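Local coordinates for CADD-like protein of unknown function (Nostoc punctiforme, PDB 3B5O) that is of unknown function but resembles CADD and probably adopts the all-helical fold of the heme oxygenase-like superfamily, at residues I41-V44 / M45-S49; Y48-F51 / P52-V56; L61-R64 / K65-A69; I93-Y96 / T97-A100; M218-W221 / W222-L225. All blocks are in the same frame, centred on the assembly; numbering follows the deposited sequence.

Contact 1 (I41-V44 / M45-S49)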
loop_
_atom_site.group_PDB
_atom_site.type_symbol
_atom_site.label_atom_id
_atom_site.label_comp_id
_atom_site.label_asym_id
_atom_site.label_seq_id
_atom_site.Cartn_x
_atom_site.Cartn_y
_atom_site.Cartn_z
ATOM N N ILE A 41 -15.845 -3.547 -9.645
ATOM C CA ILE A 41 -14.669 -2.694 -9.460
ATOM C C ILE A 41 -14.879 -1.744 -8.261
ATOM O O ILE A 41 -13.944 -1.439 -7.530
ATOM C CB ILE A 41 -14.260 -1.964 -10.759
ATOM C CG1 ILE A 41 -13.989 -2.999 -11.858
ATOM C CG2 ILE A 41 -13.039 -1.069 -10.556
ATOM C CD1 ILE A 41 -12.999 -4.121 -11.486
ATOM N N ALA A 42 -16.118 -1.323 -8.023
ATOM C CA ALA A 42 -16.414 -0.559 -6.811
ATOM C C ALA A 42 -16.096 -1.385 -5.563
ATOM O O ALA A 42 -15.561 -0.845 -4.585
ATOM C CB ALA A 42 -17.886 -0.104 -6.811
ATOM N N TYR A 43 -16.416 -2.677 -5.591
ATOM C CA TYR A 43 -16.079 -3.596 -4.499
ATOM C C TYR A 43 -14.582 -3.635 -4.275
ATOM O O TYR A 43 -14.117 -3.588 -3.126
ATOM C CB TYR A 43 -16.602 -5.002 -4.787
ATOM C CG TYR A 43 -16.081 -6.069 -3.877
ATOM C CD1 TYR A 43 -16.681 -6.318 -2.651
ATOM C CD2 TYR A 43 -14.941 -6.790 -4.198
ATOM C CE1 TYR A 43 -16.180 -7.290 -1.787
ATOM C CE2 TYR A 43 -14.449 -7.761 -3.354
ATOM C CZ TYR A 43 -15.063 -8.013 -2.147
ATOM O OH TYR A 43 -14.590 -8.967 -1.265
ATOM N N VAL A 44 -13.810 -3.740 -5.351
ATOM C CA VAL A 44 -12.367 -3.719 -5.212
ATOM C C VAL A 44 -11.904 -2.426 -4.504
ATOM O O VAL A 44 -11.052 -2.470 -3.621
ATOM C CB VAL A 44 -11.658 -3.860 -6.595
ATOM C CG1 VAL A 44 -10.152 -3.552 -6.483
ATOM C CG2 VAL A 44 -11.932 -5.246 -7.196
HETATM N N MSE A 45 -12.449 -1.278 -4.897
HETATM C CA MSE A 45 -12.054 -0.011 -4.314
HETATM C C MSE A 45 -12.467 0.122 -2.852
HETATM O O MSE A 45 -11.721 0.683 -2.053
HETATM C CB MSE A 45 -12.606 1.166 -5.128
HETATM C CG MSE A 45 -11.856 1.406 -6.461
HETATM SE SE MSE A 45 -9.917 1.515 -6.251
HETATM C CE MSE A 45 -9.992 2.885 -4.946
ATOM N N GLN A 46 -13.611 -0.430 -2.497
ATOM C CA GLN A 46 -14.020 -0.452 -1.099
ATOM C C GLN A 46 -13.024 -1.243 -0.264
ATOM O O GLN A 46 -12.595 -0.806 0.804
ATOM C CB GLN A 46 -15.379 -1.098 -0.945
ATOM C CG GLN A 46 -16.540 -0.285 -1.490
ATOM C CD GLN A 46 -17.837 -1.060 -1.455
ATOM O OE1 GLN A 46 -17.865 -2.274 -1.655
ATOM N NE2 GLN A 46 -18.934 -0.352 -1.170
ATOM N N GLN A 47 -12.677 -2.431 -0.730
ATOM C CA GLN A 47 -11.680 -3.242 -0.016
ATOM C C GLN A 47 -10.307 -2.605 -0.006
ATOM O O GLN A 47 -9.622 -2.597 1.032
ATOM C CB GLN A 47 -11.612 -4.650 -0.603
ATOM C CG GLN A 47 -12.864 -5.426 -0.322
ATOM C CD GLN A 47 -13.083 -5.673 1.179
ATOM O OE1 GLN A 47 -12.165 -6.063 1.895
ATOM N NE2 GLN A 47 -14.317 -5.427 1.657
ATOM N N TYR A 48 -9.893 -2.074 -1.149
ATOM C CA TYR A 48 -8.598 -1.422 -1.224
ATOM C C TYR A 48 -8.478 -0.335 -0.161
ATOM O O TYR A 48 -7.445 -0.207 0.486
ATOM C CB TYR A 48 -8.327 -0.828 -2.606
ATOM C CG TYR A 48 -7.147 0.069 -2.557
ATOM C CD1 TYR A 48 -5.857 -0.450 -2.536
ATOM C CD2 TYR A 48 -7.311 1.437 -2.370
ATOM C CE1 TYR A 48 -4.765 0.412 -2.392
ATOM C CE2 TYR A 48 -6.243 2.275 -2.260
ATOM C CZ TYR A 48 -4.987 1.767 -2.247
ATOM O OH TYR A 48 -3.928 2.648 -2.110
ATOM N N SER A 49 -9.533 0.446 0.014
ATOM C CA SER A 49 -9.475 1.586 0.906
ATOM C C SER A 49 -9.080 1.239 2.343
ATOM O O SER A 49 -8.570 2.089 3.069
ATOM C CB SER A 49 -10.799 2.337 0.883
ATOM O OG SER A 49 -11.818 1.669 1.589
#

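Contact 2 (Y48-F51 / P52-V56)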
loop_
_atom_site.group_PDB
_atom_site.type_symbol
_atom_site.label_atom_id
_atom_site.label_comp_id
_atom_site.label_asym_id
_atom_site.label_seq_id
_atom_site.Cartn_x
_atom_site.Cartn_y
_atom_site.Cartn_z
ATOM N N TYR A 48 -9.893 -2.074 -1.149
ATOM C CA TYR A 48 -8.598 -1.422 -1.224
ATOM C C TYR A 48 -8.478 -0.335 -0.161
ATOM O O TYR A 48 -7.445 -0.207 0.486
ATOM C CB TYR A 48 -8.327 -0.828 -2.606
ATOM C CG TYR A 48 -7.147 0.069 -2.557
ATOM C CD1 TYR A 48 -5.857 -0.450 -2.536
ATOM C CD2 TYR A 48 -7.311 1.437 -2.370
ATOM C CE1 TYR A 48 -4.765 0.412 -2.392
ATOM C CE2 TYR A 48 -6.243 2.275 -2.260
ATOM C CZ TYR A 48 -4.987 1.767 -2.247
ATOM O OH TYR A 48 -3.928 2.648 -2.110
ATOM N N SER A 49 -9.533 0.446 0.014
ATOM C CA SER A 49 -9.475 1.586 0.906
ATOM C C SER A 49 -9.080 1.239 2.343
ATOM O O SER A 49 -8.570 2.089 3.069
ATOM C CB SER A 49 -10.799 2.337 0.883
ATOM O OG SER A 49 -11.818 1.669 1.589
ATOM N N ILE A 50 -9.335 0.011 2.750
ATOM C CA ILE A 50 -9.005 -0.422 4.095
ATOM C C ILE A 50 -7.496 -0.402 4.292
ATOM O O ILE A 50 -7.006 -0.145 5.390
ATOM C CB ILE A 50 -9.583 -1.824 4.360
ATOM C CG1 ILE A 50 -11.108 -1.777 4.344
ATOM C CG2 ILE A 50 -9.078 -2.429 5.696
ATOM C CD1 ILE A 50 -11.807 -3.118 4.326
ATOM N N PHE A 51 -6.749 -0.704 3.242
ATOM C CA PHE A 51 -5.322 -0.855 3.386
ATOM C C PHE A 51 -4.594 0.447 3.766
ATOM O O PHE A 51 -3.848 0.458 4.752
ATOM C CB PHE A 51 -4.783 -1.547 2.131
ATOM C CG PHE A 51 -3.381 -2.082 2.263
ATOM C CD1 PHE A 51 -2.989 -2.810 3.364
ATOM C CD2 PHE A 51 -2.494 -1.913 1.226
ATOM C CE1 PHE A 51 -1.689 -3.336 3.448
ATOM C CE2 PHE A 51 -1.207 -2.426 1.314
ATOM C CZ PHE A 51 -0.823 -3.134 2.418
ATOM N N PRO A 52 -4.819 1.562 3.055
ATOM C CA PRO A 52 -4.198 2.793 3.531
ATOM C C PRO A 52 -4.577 3.157 4.954
ATOM O O PRO A 52 -3.739 3.708 5.686
ATOM C CB PRO A 52 -4.675 3.871 2.555
ATOM C CG PRO A 52 -5.502 3.214 1.558
ATOM C CD PRO A 52 -5.481 1.742 1.753
ATOM N N LYS A 53 -5.800 2.883 5.376
ATOM C CA LYS A 53 -6.152 3.153 6.772
ATOM C C LYS A 53 -5.237 2.348 7.685
ATOM O O LYS A 53 -4.508 2.864 8.559
ATOM C CB LYS A 53 -7.593 2.767 7.036
ATOM C CG LYS A 53 -7.947 2.770 8.544
ATOM C CD LYS A 53 -9.345 2.237 8.862
ATOM C CE LYS A 53 -10.447 2.751 7.952
ATOM N NZ LYS A 53 -11.626 3.221 8.737
ATOM N N GLU A 54 -5.243 1.053 7.471
ATOM C CA GLU A 54 -4.521 0.189 8.369
ATOM C C GLU A 54 -3.016 0.373 8.337
ATOM O O GLU A 54 -2.340 0.126 9.343
ATOM C CB GLU A 54 -4.899 -1.263 8.086
ATOM C CG GLU A 54 -6.366 -1.548 8.361
ATOM C CD GLU A 54 -6.722 -1.346 9.805
ATOM O OE1 GLU A 54 -6.066 -1.938 10.694
ATOM O OE2 GLU A 54 -7.617 -0.542 10.062
ATOM N N LEU A 55 -2.485 0.809 7.205
ATOM C CA LEU A 55 -1.040 0.989 7.099
ATOM C C LEU A 55 -0.508 2.053 8.065
ATOM O O LEU A 55 0.643 1.990 8.447
ATOM C CB LEU A 55 -0.608 1.264 5.662
ATOM C CG LEU A 55 -0.582 0.080 4.697
ATOM C CD1 LEU A 55 -0.361 0.601 3.287
ATOM C CD2 LEU A 55 0.512 -0.953 5.123
ATOM N N VAL A 56 -1.339 3.000 8.504
ATOM C CA VAL A 56 -0.877 3.991 9.476
ATOM C C VAL A 56 -0.524 3.267 10.789
ATOM O O VAL A 56 0.545 3.492 11.369
ATOM C CB VAL A 56 -1.888 5.090 9.688
ATOM C CG1 VAL A 56 -1.328 6.104 10.658
ATOM C CG2 VAL A 56 -2.234 5.780 8.351
#

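Contact 3 (L61-R64 / K65-A69)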
loop_
_atom_site.group_PDB
_atom_site.type_symbol
_atom_site.label_atom_id
_atom_site.label_comp_id
_atom_site.label_asym_id
_atom_site.label_seq_id
_atom_site.Cartn_x
_atom_site.Cartn_y
_atom_site.Cartn_z
ATOM N N LEU A 61 3.663 0.584 14.452
ATOM C CA LEU A 61 4.381 -0.568 14.996
ATOM C C LEU A 61 5.847 -0.541 14.582
ATOM O O LEU A 61 6.741 -0.847 15.382
ATOM C CB LEU A 61 3.734 -1.869 14.575
ATOM C CG LEU A 61 2.324 -2.134 15.089
ATOM C CD1 LEU A 61 1.814 -3.489 14.578
ATOM C CD2 LEU A 61 2.271 -2.053 16.615
ATOM N N ALA A 62 6.115 -0.171 13.336
ATOM C CA ALA A 62 7.501 -0.059 12.865
ATOM C C ALA A 62 8.253 1.047 13.613
ATOM O O ALA A 62 9.432 0.881 13.950
ATOM C CB ALA A 62 7.531 0.215 11.351
ATOM N N ARG A 63 7.569 2.156 13.888
ATOM C CA ARG A 63 8.173 3.247 14.649
ATOM C C ARG A 63 8.618 2.750 16.019
ATOM O O ARG A 63 9.719 3.061 16.492
ATOM C CB ARG A 63 7.187 4.402 14.772
ATOM C CG ARG A 63 7.803 5.647 15.424
ATOM C CD ARG A 63 6.760 6.705 15.727
ATOM N NE ARG A 63 5.881 6.316 16.820
ATOM C CZ ARG A 63 6.185 6.414 18.108
ATOM N NH1 ARG A 63 7.351 6.904 18.497
ATOM N NH2 ARG A 63 5.321 6.010 19.010
ATOM N N ARG A 64 7.765 1.967 16.664
ATOM C CA ARG A 64 8.083 1.434 17.981
ATOM C C ARG A 64 9.227 0.432 17.934
ATOM O O ARG A 64 10.073 0.395 18.835
ATOM C CB ARG A 64 6.836 0.812 18.602
ATOM C CG ARG A 64 5.799 1.860 18.937
ATOM C CD ARG A 64 4.416 1.306 19.284
ATOM N NE ARG A 64 3.670 2.440 19.806
ATOM C CZ ARG A 64 3.639 2.809 21.091
ATOM N NH1 ARG A 64 4.152 2.051 22.067
ATOM N NH2 ARG A 64 3.019 3.906 21.385
ATOM N N LYS A 65 9.267 -0.376 16.880
ATOM C CA LYS A 65 10.391 -1.301 16.695
ATOM C C LYS A 65 11.697 -0.516 16.529
ATOM O O LYS A 65 12.735 -0.876 17.095
ATOM C CB LYS A 65 10.163 -2.202 15.486
ATOM C CG LYS A 65 9.141 -3.274 15.715
ATOM C CD LYS A 65 9.683 -4.482 16.490
ATOM C CE LYS A 65 8.568 -5.441 16.821
ATOM N NZ LYS A 65 9.095 -6.707 17.442
ATOM N N ALA A 66 11.660 0.543 15.740
ATOM C CA ALA A 66 12.851 1.361 15.506
ATOM C C ALA A 66 13.318 1.993 16.813
ATOM O O ALA A 66 14.498 1.939 17.151
ATOM C CB ALA A 66 12.584 2.408 14.456
ATOM N N LEU A 67 12.402 2.593 17.561
ATOM C CA LEU A 67 12.763 3.165 18.875
ATOM C C LEU A 67 13.381 2.125 19.784
ATOM O O LEU A 67 14.404 2.382 20.450
ATOM C CB LEU A 67 11.539 3.741 19.582
ATOM C CG LEU A 67 11.001 5.063 19.054
ATOM C CD1 LEU A 67 9.729 5.408 19.815
ATOM C CD2 LEU A 67 12.023 6.215 19.143
ATOM N N GLY A 68 12.761 0.955 19.832
ATOM C CA GLY A 68 13.215 -0.137 20.694
ATOM C C GLY A 68 14.636 -0.579 20.419
ATOM O O GLY A 68 15.343 -1.013 21.336
ATOM N N ALA A 69 15.051 -0.455 19.163
ATOM C CA ALA A 69 16.392 -0.831 18.706
ATOM C C ALA A 69 17.386 0.327 18.767
ATOM O O ALA A 69 18.561 0.153 18.418
ATOM C CB ALA A 69 16.310 -1.362 17.260
#

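Contact 4 (I93-Y96 / T97-A100)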
loop_
_atom_site.group_PDB
_atom_site.type_symbol
_atom_site.label_atom_id
_atom_site.label_comp_id
_atom_site.label_asym_id
_atom_site.label_seq_id
_atom_site.Cartn_x
_atom_site.Cartn_y
_atom_site.Cartn_z
ATOM N N ILE A 93 -6.616 16.849 7.008
ATOM C CA ILE A 93 -7.461 15.797 6.456
ATOM C C ILE A 93 -6.554 14.613 6.091
ATOM O O ILE A 93 -5.596 14.749 5.331
ATOM C CB ILE A 93 -8.201 16.257 5.187
ATOM C CG1 ILE A 93 -9.008 17.537 5.449
ATOM C CG2 ILE A 93 -9.109 15.160 4.679
ATOM C CD1 ILE A 93 -9.583 18.140 4.172
ATOM N N SER A 94 -6.843 13.452 6.654
ATOM C CA SER A 94 -6.028 12.282 6.355
ATOM C C SER A 94 -6.106 11.878 4.891
ATOM O O SER A 94 -7.113 12.102 4.203
ATOM C CB SER A 94 -6.455 11.086 7.204
ATOM O OG SER A 94 -7.719 10.586 6.811
ATOM N N HIS A 95 -5.040 11.239 4.428
ATOM C CA HIS A 95 -5.039 10.651 3.087
ATOM C C HIS A 95 -6.179 9.671 2.885
ATOM O O HIS A 95 -6.816 9.660 1.828
ATOM C CB HIS A 95 -3.676 10.013 2.797
ATOM C CG HIS A 95 -2.572 11.010 2.627
ATOM N ND1 HIS A 95 -1.253 10.641 2.468
ATOM C CD2 HIS A 95 -2.591 12.363 2.583
ATOM C CE1 HIS A 95 -0.510 11.722 2.334
ATOM N NE2 HIS A 95 -1.296 12.781 2.396
ATOM N N TYR A 96 -6.474 8.859 3.899
ATOM C CA TYR A 96 -7.592 7.943 3.851
ATOM C C TYR A 96 -8.901 8.683 3.602
ATOM O O TYR A 96 -9.700 8.298 2.752
ATOM C CB TYR A 96 -7.671 7.100 5.142
ATOM C CG TYR A 96 -8.936 6.312 5.235
ATOM C CD1 TYR A 96 -9.111 5.140 4.495
ATOM C CD2 TYR A 96 -10.003 6.768 5.984
ATOM C CE1 TYR A 96 -10.264 4.435 4.570
ATOM C CE2 TYR A 96 -11.183 6.083 6.038
ATOM C CZ TYR A 96 -11.327 4.906 5.318
ATOM O OH TYR A 96 -12.496 4.210 5.401
ATOM N N THR A 97 -9.125 9.752 4.351
ATOM C CA THR A 97 -10.355 10.503 4.207
ATOM C C THR A 97 -10.479 11.152 2.837
ATOM O O THR A 97 -11.581 11.159 2.271
ATOM C CB THR A 97 -10.471 11.520 5.338
ATOM O OG1 THR A 97 -10.702 10.789 6.540
ATOM C CG2 THR A 97 -11.635 12.486 5.088
ATOM N N LEU A 98 -9.376 11.666 2.304
ATOM C CA LEU A 98 -9.400 12.255 0.952
ATOM C C LEU A 98 -9.852 11.216 -0.071
ATOM O O LEU A 98 -10.673 11.490 -0.932
ATOM C CB LEU A 98 -8.048 12.833 0.576
ATOM C CG LEU A 98 -7.583 14.059 1.364
ATOM C CD1 LEU A 98 -6.141 14.401 1.016
ATOM C CD2 LEU A 98 -8.503 15.275 1.103
ATOM N N LEU A 99 -9.306 10.015 0.024
ATOM C CA LEU A 99 -9.732 8.946 -0.863
ATOM C C LEU A 99 -11.196 8.577 -0.647
ATOM O O LEU A 99 -11.982 8.503 -1.604
ATOM C CB LEU A 99 -8.835 7.710 -0.676
ATOM C CG LEU A 99 -9.221 6.472 -1.479
ATOM C CD1 LEU A 99 -9.132 6.753 -2.982
ATOM C CD2 LEU A 99 -8.303 5.298 -1.084
ATOM N N ALA A 100 -11.588 8.359 0.608
ATOM C CA ALA A 100 -12.937 7.914 0.902
ATOM C C ALA A 100 -13.963 8.968 0.484
ATOM O O ALA A 100 -14.985 8.642 -0.132
ATOM C CB ALA A 100 -13.087 7.576 2.399
#

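Contact 5 (M218-W221 / W222-L225)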
loop_
_atom_site.group_PDB
_atom_site.type_symbol
_atom_site.label_atom_id
_atom_site.label_comp_id
_atom_site.label_asym_id
_atom_site.label_seq_id
_atom_site.Cartn_x
_atom_site.Cartn_y
_atom_site.Cartn_z
HETATM N N MSE A 218 1.014 -8.587 -0.389
HETATM C CA MSE A 218 0.198 -7.617 -1.123
HETATM C C MSE A 218 -0.217 -8.184 -2.472
HETATM O O MSE A 218 -1.364 -8.007 -2.911
HETATM C CB MSE A 218 0.970 -6.333 -1.319
HETATM C CG MSE A 218 1.217 -5.560 -0.027
HETATM SE SE MSE A 218 2.355 -4.040 -0.240
HETATM C CE MSE A 218 1.141 -2.905 -1.180
ATOM N N GLN A 219 0.700 -8.863 -3.151
ATOM C CA GLN A 219 0.347 -9.475 -4.428
ATOM C C GLN A 219 -0.744 -10.532 -4.308
ATOM O O GLN A 219 -1.690 -10.563 -5.102
ATOM C CB GLN A 219 1.584 -10.004 -5.150
ATOM C CG GLN A 219 1.213 -10.849 -6.370
ATOM C CD GLN A 219 2.234 -10.831 -7.450
ATOM O OE1 GLN A 219 2.577 -9.781 -7.964
ATOM N NE2 GLN A 219 2.708 -12.014 -7.833
ATOM N N VAL A 220 -0.592 -11.413 -3.326
ATOM C CA VAL A 220 -1.599 -12.421 -3.045
ATOM C C VAL A 220 -2.971 -11.780 -2.820
ATOM O O VAL A 220 -3.965 -12.244 -3.344
ATOM C CB VAL A 220 -1.157 -13.338 -1.864
ATOM C CG1 VAL A 220 -2.352 -14.064 -1.261
ATOM C CG2 VAL A 220 -0.075 -14.325 -2.351
ATOM N N TRP A 221 -3.006 -10.685 -2.074
ATOM C CA TRP A 221 -4.251 -9.954 -1.823
ATOM C C TRP A 221 -4.889 -9.444 -3.094
ATOM O O TRP A 221 -6.085 -9.644 -3.313
ATOM C CB TRP A 221 -3.989 -8.819 -0.851
ATOM C CG TRP A 221 -5.115 -7.899 -0.561
ATOM C CD1 TRP A 221 -6.306 -8.202 0.013
ATOM C CD2 TRP A 221 -5.082 -6.482 -0.728
ATOM N NE1 TRP A 221 -7.049 -7.062 0.165
ATOM C CE2 TRP A 221 -6.310 -5.984 -0.249
ATOM C CE3 TRP A 221 -4.124 -5.584 -1.223
ATOM C CZ2 TRP A 221 -6.597 -4.623 -0.223
ATOM C CZ3 TRP A 221 -4.403 -4.243 -1.215
ATOM C CH2 TRP A 221 -5.645 -3.768 -0.719
ATOM N N TRP A 222 -4.111 -8.801 -3.946
ATOM C CA TRP A 222 -4.674 -8.315 -5.210
ATOM C C TRP A 222 -5.280 -9.460 -6.026
ATOM O O TRP A 222 -6.339 -9.314 -6.616
ATOM C CB TRP A 222 -3.597 -7.584 -6.028
ATOM C CG TRP A 222 -3.407 -6.160 -5.614
ATOM C CD1 TRP A 222 -2.400 -5.633 -4.861
ATOM C CD2 TRP A 222 -4.301 -5.086 -5.891
ATOM N NE1 TRP A 222 -2.594 -4.285 -4.668
ATOM C CE2 TRP A 222 -3.764 -3.929 -5.292
ATOM C CE3 TRP A 222 -5.509 -4.990 -6.600
ATOM C CZ2 TRP A 222 -4.382 -2.700 -5.392
ATOM C CZ3 TRP A 222 -6.117 -3.769 -6.685
ATOM C CH2 TRP A 222 -5.560 -2.646 -6.087
ATOM N N GLN A 223 -4.584 -10.593 -6.063
ATOM C CA GLN A 223 -5.066 -11.758 -6.795
ATOM C C GLN A 223 -6.369 -12.273 -6.190
ATOM O O GLN A 223 -7.339 -12.574 -6.901
ATOM C CB GLN A 223 -3.993 -12.843 -6.818
ATOM C CG GLN A 223 -2.765 -12.410 -7.598
ATOM C CD GLN A 223 -1.597 -13.349 -7.490
ATOM O OE1 GLN A 223 -1.397 -14.013 -6.469
ATOM N NE2 GLN A 223 -0.787 -13.401 -8.569
ATOM N N GLU A 224 -6.420 -12.336 -4.862
ATOM C CA GLU A 224 -7.592 -12.877 -4.200
ATOM C C GLU A 224 -8.762 -11.927 -4.293
ATOM O O GLU A 224 -9.926 -12.364 -4.419
ATOM C CB GLU A 224 -7.278 -13.181 -2.728
ATOM C CG GLU A 224 -6.341 -14.328 -2.558
ATOM C CD GLU A 224 -5.779 -14.468 -1.154
ATOM O OE1 GLU A 224 -6.023 -13.580 -0.337
ATOM O OE2 GLU A 224 -5.109 -15.472 -0.914
ATOM N N LEU A 225 -8.475 -10.639 -4.234
ATOM C CA LEU A 225 -9.510 -9.622 -4.339
ATOM C C LEU A 225 -10.118 -9.549 -5.751
ATOM O O LEU A 225 -11.299 -9.230 -5.920
ATOM C CB LEU A 225 -8.919 -8.289 -3.912
ATOM C CG LEU A 225 -9.856 -7.105 -3.864
ATOM C CD1 LEU A 225 -10.913 -7.309 -2.801
ATOM C CD2 LEU A 225 -9.077 -5.850 -3.559
HETATM O O HOH W 1 1.399 -14.401 -6.026
#

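Contact 1 (I41-V44 / M45-S49)
The Tyr43 ring carries Gln47 CG over one face, 3.8 Å above the plane and displaced toward the rim. This is a CH-pi contact: Gln47 CG is 4.1 Å from the centroid of the Tyr43 ring, 21° off its normal. Gln46 OE1 approaches the same ring from an intermediate direction, 4.3 Å from Tyr43 CD1. Of the Gln47 side chain, CG alone rests on the ring; from there the chain, bent at chi2, carries the amide away from it, the two planes 28° apart. That amide is buried and well satisfied: Thr120 OG1 and Ser117 N bond to OE1, while NE2 bonds to Met115 O. All this rides on regular alpha-helix, about two and a half turns of helix 38-68, in which successive i to i+4 backbone bonds include Gln47 N to Tyr43 O at 3.0 Å (173°) and Tyr48 N to Val44 O at 2.8 Å. Gln46 runs out on another course, with CG 3.3 Å from Ala42 O, and NE2 bonds to Ala110 O. Ser49 OG donates to Gln46 O at 2.7 Å, tying a hydroxyl back onto the preceding turn. At the far ends of the tyrosines, Tyr43 OH bonds to Glu228 in helix 204-230 and Tyr48 OH to Glu152 in helix 135-163.

Contact 2 (Y48-F51 / P52-V56)
Phe51 and Leu55 meet face to methyl: Leu55 CD1 stands 3.7 Å above the Phe51 ring plane, over its centre and only 13° off the normal, a CH-pi contact. The second methyl reaches toward the rim, Leu55 CD2 lying 3.7 Å from Phe51 CE1, so both methyls lie over the same face, CD1 central and CD2 out at the rim. Phe51 can present that side because CG is turned anti to its own backbone N (chi1 -166°), which swings the ring along the helix toward the following turn. Tyr48 and Pro52 are set at about a right angle, with Pro52 CD 4.0 Å above the Tyr48 ring and displaced toward the rim. Ile50 and Glu54, by contrast, lie side by side and point the same way, Ile50 CG2 touching Glu54 CG at 3.9 Å. Beyond the pair, Phe51 also packs on Met218 and Trp221 of helix 204-230. The backbone explains the special place of Pro52: without an N-H it cannot bond to Tyr48 O, and its CD sits 3.0 Å from that oxygen instead. Tyr48 O takes Phe51 N at 2.9 Å, and regular bonding resumes with Glu54 N to Ile50 O at 3.0 Å. This is the classic proline kink within a continuous alpha-helix.

Contact 3 (L61-R64 / K65-A69)
Arg63 lies alongside Leu67, one turn further on, both side chains pointing the same way. From CB the Arg63 chain runs out with CG anti to the backbone N (chi1 -174°), and neither CB, CG, CD nor NE comes within 4.2 Å of segment 65-69. The chain then bends at chi3 (71°), and this turn brings the guanidinium round beside the leucine. There, in the conformer given for Leu67, Arg63 CZ lies 4.1 Å from Leu67 CD1 and Arg63 NH1 is 4.1 Å from Leu67 CG. As the leucine was modelled in two conformers, the details of this approach, including a still shorter one of NH1 to CD1, are doubtful. The other terminal nitrogen, NH2, forms a salt bridge to Glu60 OE2, and the same carboxylate oxygen receives Arg64 NE, so one glutamate fixes both arginines and probably offsets part of their charge. Under the side chains the backbone keeps alpha-helical spacing: Leu67 N bonds to Arg63 O at 2.9 Å and nearly straight (171°), and Gly68 N to Arg64 O at 2.9 Å. On the first turn, Lys65 N reaches Leu61 O at 3.0 Å. Lys65 CG, anti to the carbonyl carbon, passes 3.4 Å from Leu61 O; the bend at chi2 comes beyond it, and the ammonium bonds to Arg133 O. This last stretch of helix 38-68 packs against three others: Arg63, Ala66 and Leu67 lean on helix 72-85, Ala62 also meets Val138 and Thr142 of helix 135-163, and Leu61 and Ala62 touch Leu128 and Phe131 of helix 118-131.

Contact 4 (I93-Y96 / T97-A100)
Ser94 and Thr97 make the polar core of the contact: Thr97 N donates to Ser94 OG at 3.0 Å with an N-H...O angle of 157°, while Thr97 OG1 also lies 3.0 Å from the serine oxygen. Ser94 holds the N-cap position, and its OG, set between backbone N and carbonyl carbon at chi1 70°, is carried over the first turn to meet a first-turn amide. The next amide, Leu98 N, uses Ser94 O at 3.0 Å, so both oxygens of the serine serve the helix start. A valine here would probably leave Thr97 N without its hydroxyl acceptor and let the opening turn fray. Just outside lies an apolar contact. Ile93 CG2 touches Leu98 CD2 at 3.6 Å and Thr97 CG2 at 3.7 Å, the isoleucine crossing both side chains at about a right angle. Joining the residue before the N-cap to the fourth residue of the helix, the Ile93-Leu98 pair is a hydrophobic staple. Further out, Tyr96 CZ rests 4.3 Å from Ala100 CB, and Ala100 N bonds to Tyr96 O at 2.9 Å. Ile93 O accepts from nearby Thr90 OG1, while from further along the chain Lys178 NZ bonds to His95 NE2 and the His179 ring meets that of His95 edge-to-face. Chemically, the helix start is closed twice, by a hydroxyl that accepts an amide and by a staple of methyl groups, and the partial positive charge of the amides there is likely to be offset by the serine oxygen.

Contact 5 (M218-W221 / W222-L225)
Trp222 offers the face of its five-membered ring to the edge of the Trp221 six-membered ring, an edge-to-face pair with centroids 5.0 Å apart and planes at 57°. Trp221 CZ3 sits 3.8 Å above the Trp222 plane, toward the rim. Trp222 CD1 also approaches Met218 O at 3.2 Å, whereas its buried NE1 finds no partner in the model. Next comes Gln223, whose extended chain passes CG 3.3 Å from Gln219 O and brings its amide near that of Gln219, the two planes 44° apart. A water bridges them, donating to Gln223 OE1 at 2.9 Å and accepting from Gln219 NE2 at 3.3 Å; Gln219 OE1 accepts from Ala21 N. Cutting Gln223 back to an alanine would probably cost the water the acceptor it donates to and break the bridge to Gln219 NE2. Glu224 crosses Val220 and sends OE2 to Lys122 in a salt bridge; its nearest approach to the valine is doubtful because Val220 was modelled in two conformers. Leu225 closes the walk with a backbone bond to Trp221 O at 2.7 Å (158°), made over one i to i+4 turn of alpha-helix. The turn belongs to helix 204-230, packed with helix 38-68 through Trp221 on Tyr48 and Leu225 on Tyr43 and Gln47. Trp221 NE1 bonds to Thr120 of helix 118-131, and Trp222 rests on Ile156 of helix 135-163.

None of the five closes a long loop; each is local, spanning about two turns of chain. From the N terminus, contacts 1 and 2 follow on helix 38-68 and share Tyr48 and Ser49, with centres about 11 Å apart. Contact 3 ends the same helix, its centre about 31 Å from that of contact 1 and on the opposite side of the chain's centre. Contact 4 then starts helix 95-107 and packs back on contacts 1 and 2, where Leu99 meets Tyr48 and Tyr96 meets Lys53. Contact 5, on helix 204-230, also touches contacts 1 and 2, yet stays about 9 Å from contact 4 at the nearest atoms. Helix 38-68 thus links the two.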